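Local coordinates for putative poly(3-hydroxybutyrate) depolymerase LpqC (Bordetella parapertussis 12822, PDB 3D0K), which probably hydrolyses ester bonds in poly(3-hydroxybutyrate), as a putative depolymerase with an alpha-beta-alpha sandwich architecture, at residues P88-E93 and G118-L123; D72-A77 and S282-G287. All blocks are in the same frame, centred on the assembly; numbering follows the deposited sequence.

Contact 1: P88-E93 and G118-L123; sequences PTFSDE and GWTYAL
Phe90 meets Thr120 and Leu123 within the beta-alpha-beta crossover that carries the chain from strand 84-89 through helix 122-133 to strand 142-147, passing over strand 56-60, the order expected of an alpha/beta-hydrolase core. From CB, the ring of Phe90 is placed by CG lying beside the backbone N and anti to the carbonyl carbon (chi1 -61°), and the bond from CA to CB points toward 118-123. Further out, CD1 lies 3.9 Å from Thr120 CG2. The next atom, CE1, meets two methyls: Thr120 CG2 at 3.6 Å and Leu123 CD1 at 3.8 Å. At the tip, CZ is 3.8 Å from the same Thr120 CG2. The two methyls differ in kind of approach. Thr120 CG2 lies over one face, 3.9 Å from the centroid of the Phe90 ring and 23° off its normal, which defines a CH-pi contact displaced toward the rim; Leu123 CD1 reaches the ring edge near its plane. Division of labour in Thr120 makes the methyl available: its OG1 is hydrogen-bonded to Ser100 O, while CG2 faces the ring. Around Phe90, Phe40 stacks on the ring and Trp95 meets it edge-to-face, and its backbone N is hydrogen-bonded to His61 NE2. No hydrogen bond crosses the pair itself; within 118-123, Leu123 N donates to Thr120 O at 3.2 Å.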
loop_
_atom_site.group_PDB
_atom_site.type_symbol
_atom_site.label_atom_id
_atom_site.label_comp_id
_atom_site.label_asym_id
_atom_site.label_seq_id
_atom_site.Cartn_x
_atom_site.Cartn_y
_atom_site.Cartn_z
ATOM N N PRO A 88 2.699 -3.847 8.214
ATOM C CA PRO A 88 1.612 -4.746 8.607
ATOM C C PRO A 88 1.699 -5.991 7.729
ATOM O O PRO A 88 1.619 -5.887 6.499
ATOM C CB PRO A 88 0.334 -3.938 8.307
ATOM C CG PRO A 88 0.812 -2.450 8.284
ATOM C CD PRO A 88 2.188 -2.567 7.664
ATOM N N THR A 89 1.803 -7.156 8.380
ATOM C CA THR A 89 2.156 -8.402 7.716
ATOM C C THR A 89 1.053 -9.443 7.877
ATOM O O THR A 89 0.728 -9.823 8.994
ATOM C CB THR A 89 3.461 -8.925 8.300
ATOM O OG1 THR A 89 4.445 -7.891 8.158
ATOM C CG2 THR A 89 3.908 -10.153 7.568
ATOM N N PHE A 90 0.528 -9.929 6.743
ATOM C CA PHE A 90 -0.681 -10.799 6.748
ATOM C C PHE A 90 -0.275 -12.158 6.219
ATOM O O PHE A 90 -0.016 -12.317 5.029
ATOM C CB PHE A 90 -1.808 -10.147 5.892
ATOM C CG PHE A 90 -2.238 -8.799 6.412
ATOM C CD1 PHE A 90 -3.175 -8.699 7.423
ATOM C CD2 PHE A 90 -1.632 -7.620 5.935
ATOM C CE1 PHE A 90 -3.543 -7.467 7.915
ATOM C CE2 PHE A 90 -1.983 -6.391 6.404
ATOM C CZ PHE A 90 -2.922 -6.302 7.430
ATOM N N SER A 91 -0.159 -13.121 7.121
ATOM C CA SER A 91 0.398 -14.397 6.766
ATOM C C SER A 91 -0.550 -15.175 5.866
ATOM O O SER A 91 -1.752 -14.969 5.916
ATOM C CB SER A 91 0.690 -15.207 8.032
ATOM O OG SER A 91 -0.522 -15.579 8.673
ATOM N N ASP A 92 0.001 -16.053 5.043
ATOM C CA ASP A 92 -0.814 -16.944 4.217
ATOM C C ASP A 92 -1.701 -17.838 5.074
ATOM O O ASP A 92 -2.830 -18.197 4.669
ATOM C CB ASP A 92 0.080 -17.807 3.368
ATOM C CG ASP A 92 0.536 -17.121 2.114
ATOM O OD1 ASP A 92 -0.259 -16.369 1.493
ATOM O OD2 ASP A 92 1.706 -17.356 1.721
ATOM N N GLU A 93 -1.214 -18.187 6.268
ATOM C CA GLU A 93 -1.972 -19.086 7.123
ATOM C C GLU A 93 -3.232 -18.444 7.683
ATOM O O GLU A 93 -4.270 -19.061 7.677
ATOM C CB GLU A 93 -1.116 -19.644 8.271
ATOM C CG GLU A 93 -1.439 -21.084 8.566
ATOM C CD GLU A 93 -1.481 -21.417 10.067
ATOM O OE1 GLU A 93 -0.766 -20.754 10.890
ATOM O OE2 GLU A 93 -2.240 -22.380 10.410
ATOM N N GLY A 118 -14.594 -3.011 8.097
ATOM C CA GLY A 118 -14.189 -4.373 8.415
ATOM C C GLY A 118 -13.182 -4.943 7.425
ATOM O O GLY A 118 -12.689 -6.071 7.610
ATOM N N TRP A 119 -12.909 -4.206 6.355
ATOM C CA TRP A 119 -11.988 -4.721 5.328
ATOM C C TRP A 119 -10.564 -4.702 5.863
ATOM O O TRP A 119 -10.238 -3.930 6.778
ATOM C CB TRP A 119 -12.081 -3.933 3.999
ATOM C CG TRP A 119 -13.435 -3.972 3.305
ATOM C CD1 TRP A 119 -14.625 -4.470 3.802
ATOM C CD2 TRP A 119 -13.722 -3.474 2.009
ATOM N NE1 TRP A 119 -15.626 -4.300 2.871
ATOM C CE2 TRP A 119 -15.097 -3.706 1.759
ATOM C CE3 TRP A 119 -12.939 -2.872 1.007
ATOM C CZ2 TRP A 119 -15.704 -3.342 0.560
ATOM C CZ3 TRP A 119 -13.557 -2.496 -0.200
ATOM C CH2 TRP A 119 -14.920 -2.729 -0.401
ATOM N N THR A 120 -9.719 -5.580 5.313
ATOM C CA THR A 120 -8.307 -5.688 5.737
ATOM C C THR A 120 -7.648 -4.289 5.639
ATOM O O THR A 120 -6.827 -3.915 6.494
ATOM C CB THR A 120 -7.535 -6.682 4.846
ATOM O OG1 THR A 120 -8.337 -7.841 4.605
ATOM C CG2 THR A 120 -6.154 -7.110 5.528
ATOM N N TYR A 121 -8.033 -3.504 4.622
ATOM C CA TYR A 121 -7.426 -2.172 4.389
ATOM C C TYR A 121 -7.578 -1.243 5.589
ATOM O O TYR A 121 -6.710 -0.384 5.816
ATOM C CB TYR A 121 -8.076 -1.475 3.206
ATOM C CG TYR A 121 -8.154 -2.350 1.943
ATOM C CD1 TYR A 121 -7.095 -3.191 1.598
ATOM C CD2 TYR A 121 -9.295 -2.322 1.124
ATOM C CE1 TYR A 121 -7.184 -4.025 0.457
ATOM C CE2 TYR A 121 -9.395 -3.118 -0.024
ATOM C CZ TYR A 121 -8.330 -3.969 -0.333
ATOM O OH TYR A 121 -8.433 -4.728 -1.513
ATOM N N ALA A 122 -8.716 -1.356 6.278
ATOM C CA ALA A 122 -9.090 -0.445 7.387
ATOM C C ALA A 122 -8.189 -0.595 8.626
ATOM O O ALA A 122 -8.163 0.286 9.519
ATOM C CB ALA A 122 -10.569 -0.682 7.791
ATOM N N LEU A 123 -7.488 -1.714 8.698
ATOM C CA LEU A 123 -6.549 -2.004 9.768
ATOM C C LEU A 123 -5.376 -1.036 9.759
ATOM O O LEU A 123 -4.819 -0.745 10.820
ATOM C CB LEU A 123 -6.032 -3.436 9.611
ATOM C CG LEU A 123 -7.094 -4.511 9.902
ATOM C CD1 LEU A 123 -6.529 -5.863 9.609
ATOM C CD2 LEU A 123 -7.527 -4.436 11.377
#

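Contact 2: D72-A77 and S282-G287; sequences DFWIPA and SLWFDG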
loop_
_atom_site.group_PDB
_atom_site.type_symbol
_atom_site.label_atom_id
_atom_site.label_comp_id
_atom_site.label_asym_id
_atom_site.label_seq_id
_atom_site.Cartn_x
_atom_site.Cartn_y
_atom_site.Cartn_z
ATOM N N ASP A 72 12.991 -4.672 6.077
ATOM C CA ASP A 72 14.478 -4.620 5.909
ATOM C C ASP A 72 14.873 -3.728 4.728
ATOM O O ASP A 72 15.899 -3.012 4.785
ATOM C CB ASP A 72 15.052 -6.018 5.679
ATOM C CG ASP A 72 15.105 -6.880 6.965
ATOM O OD1 ASP A 72 14.806 -6.397 8.064
ATOM O OD2 ASP A 72 15.445 -8.073 6.847
ATOM N N PHE A 73 14.100 -3.794 3.639
ATOM C CA PHE A 73 14.419 -2.976 2.444
ATOM C C PHE A 73 14.450 -1.488 2.761
ATOM O O PHE A 73 15.187 -0.741 2.111
ATOM C CB PHE A 73 13.366 -3.136 1.341
ATOM C CG PHE A 73 13.219 -4.522 0.825
ATOM C CD1 PHE A 73 14.238 -5.457 0.957
ATOM C CD2 PHE A 73 12.015 -4.892 0.186
ATOM C CE1 PHE A 73 14.083 -6.789 0.448
ATOM C CE2 PHE A 73 11.841 -6.203 -0.340
ATOM C CZ PHE A 73 12.882 -7.154 -0.183
ATOM N N TRP A 74 13.638 -1.055 3.737
ATOM C CA TRP A 74 13.524 0.349 4.119
ATOM C C TRP A 74 14.499 0.836 5.207
ATOM O O TRP A 74 14.503 2.024 5.534
ATOM C CB TRP A 74 12.088 0.673 4.540
ATOM C CG TRP A 74 11.164 0.796 3.345
ATOM C CD1 TRP A 74 10.599 -0.238 2.594
ATOM C CD2 TRP A 74 10.779 2.007 2.727
ATOM N NE1 TRP A 74 9.821 0.296 1.561
ATOM C CE2 TRP A 74 9.932 1.671 1.620
ATOM C CE3 TRP A 74 11.016 3.372 3.026
ATOM C CZ2 TRP A 74 9.345 2.653 0.809
ATOM C CZ3 TRP A 74 10.434 4.348 2.212
ATOM C CH2 TRP A 74 9.606 3.972 1.111
ATOM N N ILE A 75 15.291 -0.068 5.780
ATOM C CA ILE A 75 16.271 0.327 6.809
ATOM C C ILE A 75 17.255 1.464 6.405
ATOM O O ILE A 75 17.406 2.458 7.140
ATOM C CB ILE A 75 16.978 -0.891 7.439
ATOM C CG1 ILE A 75 15.960 -1.676 8.330
ATOM C CG2 ILE A 75 18.211 -0.436 8.295
ATOM C CD1 ILE A 75 16.522 -3.069 8.773
ATOM N N PRO A 76 17.938 1.333 5.262
ATOM C CA PRO A 76 18.873 2.413 4.941
ATOM C C PRO A 76 18.213 3.794 4.816
ATOM O O PRO A 76 18.748 4.771 5.340
ATOM C CB PRO A 76 19.497 1.947 3.611
ATOM C CG PRO A 76 19.297 0.421 3.638
ATOM C CD PRO A 76 17.954 0.259 4.237
ATOM N N ALA A 77 17.047 3.866 4.173
ATOM C CA ALA A 77 16.296 5.129 4.102
ATOM C C ALA A 77 15.851 5.604 5.520
ATOM O O ALA A 77 15.875 6.808 5.806
ATOM C CB ALA A 77 15.067 4.989 3.124
ATOM N N SER A 282 13.674 7.566 -2.320
ATOM C CA SER A 282 14.381 8.657 -2.980
ATOM C C SER A 282 13.412 9.758 -3.448
ATOM O O SER A 282 13.681 10.935 -3.287
ATOM C CB SER A 282 15.192 8.129 -4.194
ATOM O OG SER A 282 15.923 9.200 -4.807
ATOM N N LEU A 283 12.289 9.367 -4.036
ATOM C CA LEU A 283 11.352 10.321 -4.559
ATOM C C LEU A 283 10.718 11.126 -3.411
ATOM O O LEU A 283 10.580 12.348 -3.511
ATOM C CB LEU A 283 10.271 9.598 -5.381
ATOM C CG LEU A 283 10.705 9.138 -6.753
ATOM C CD1 LEU A 283 9.675 8.077 -7.237
ATOM C CD2 LEU A 283 10.901 10.367 -7.730
ATOM N N TRP A 284 10.386 10.439 -2.312
ATOM C CA TRP A 284 9.702 11.044 -1.179
ATOM C C TRP A 284 10.636 11.853 -0.304
ATOM O O TRP A 284 10.273 12.917 0.199
ATOM C CB TRP A 284 9.100 9.940 -0.291
ATOM C CG TRP A 284 7.786 9.417 -0.746
ATOM C CD1 TRP A 284 6.923 9.996 -1.656
ATOM C CD2 TRP A 284 7.150 8.240 -0.272
ATOM N NE1 TRP A 284 5.788 9.217 -1.780
ATOM C CE2 TRP A 284 5.896 8.139 -0.933
ATOM C CE3 TRP A 284 7.506 7.245 0.675
ATOM C CZ2 TRP A 284 4.975 7.109 -0.647
ATOM C CZ3 TRP A 284 6.604 6.176 0.896
ATOM C CH2 TRP A 284 5.357 6.134 0.259
ATOM N N PHE A 285 11.815 11.329 -0.055
ATOM C CA PHE A 285 12.659 11.968 0.946
ATOM C C PHE A 285 13.890 12.657 0.434
ATOM O O PHE A 285 14.394 13.540 1.100
ATOM C CB PHE A 285 12.979 11.005 2.070
ATOM C CG PHE A 285 11.748 10.454 2.712
ATOM C CD1 PHE A 285 10.875 11.289 3.427
ATOM C CD2 PHE A 285 11.404 9.129 2.525
ATOM C CE1 PHE A 285 9.707 10.793 3.980
ATOM C CE2 PHE A 285 10.215 8.604 3.085
ATOM C CZ PHE A 285 9.361 9.434 3.822
ATOM N N ASP A 286 14.373 12.263 -0.743
ATOM C CA ASP A 286 15.406 13.060 -1.443
ATOM C C ASP A 286 14.848 13.990 -2.519
ATOM O O ASP A 286 15.595 14.790 -3.101
ATOM C CB ASP A 286 16.444 12.151 -2.091
ATOM C CG ASP A 286 17.295 11.437 -1.081
ATOM O OD1 ASP A 286 17.267 11.848 0.091
ATOM O OD2 ASP A 286 18.034 10.503 -1.468
ATOM N N GLY A 287 13.567 13.846 -2.833
ATOM C CA GLY A 287 12.905 14.666 -3.830
ATOM C C GLY A 287 13.406 14.444 -5.246
ATOM O O GLY A 287 13.409 15.356 -6.055
#
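The turn that presents Trp74 to Trp284 and Phe285 is closed by a hydrogen bond from Ile75 N to Asp72 O, 3.2 Å long, at the junction of helix 67-73 and helix 75-81. Across the contact no hydrogen bond forms, and the evidence for association is aromatic packing. Trp74 reaches over with the six-membered part of its indole: CG lies beside the backbone N (chi1 -76°), and the far atom CH2 comes to 3.7 Å from Trp284 CZ3, with Trp284 CE3 next at 3.9 Å. The side chains cross at about a right angle, while the six-membered rings, tilted about 40° to each other, are not parallel. Phe285 is met differently, edge against edge: its CE2 stands 4.4 Å from Trp74 CZ3, each atom near the plane of the other ring. Within helix 273-286 the two aromatics also pack on each other, since Trp284 CB sits 3.7 Å above the plane of the Phe285 ring, toward its rim. A salt bridge between Asp286 OD2 and Arg80 NH1 ties helix 273-286 to helix 75-81. Beneath the cluster lies the sheet: Trp74 touches Val57 and Val59, Trp284 and Phe285 both touch Val57, and Phe145 meets Trp74 edge-to-face. Helices 75-81 and 273-286 cover one face of this sheet, whose strand order, 1-2-4-3-5-6-7-8, is that of the alpha/beta-hydrolase fold.

How the contacts relate
Followed from the N terminus, the chain reaches 72-77 first and opens contact 2. After helix 75-81 it enters strand 84-89, where 88-93 opens contact 1; this loop closes quickly, after 24 intervening residues, at 118-123. The outer loop closes only at 282-287, after 204 intervening residues, so contact 1 is nested within contact 2 and the two do not cross. Their centres are 24 Å apart, on opposite sides of the chain's centre, and their nearest atoms about 9 Å apart. Contact 1 joins the residues just after strand 84-89 to the start of helix 122-133, the helix of the crossover; contact 2 brings an early helical region against a late helix, 273-286.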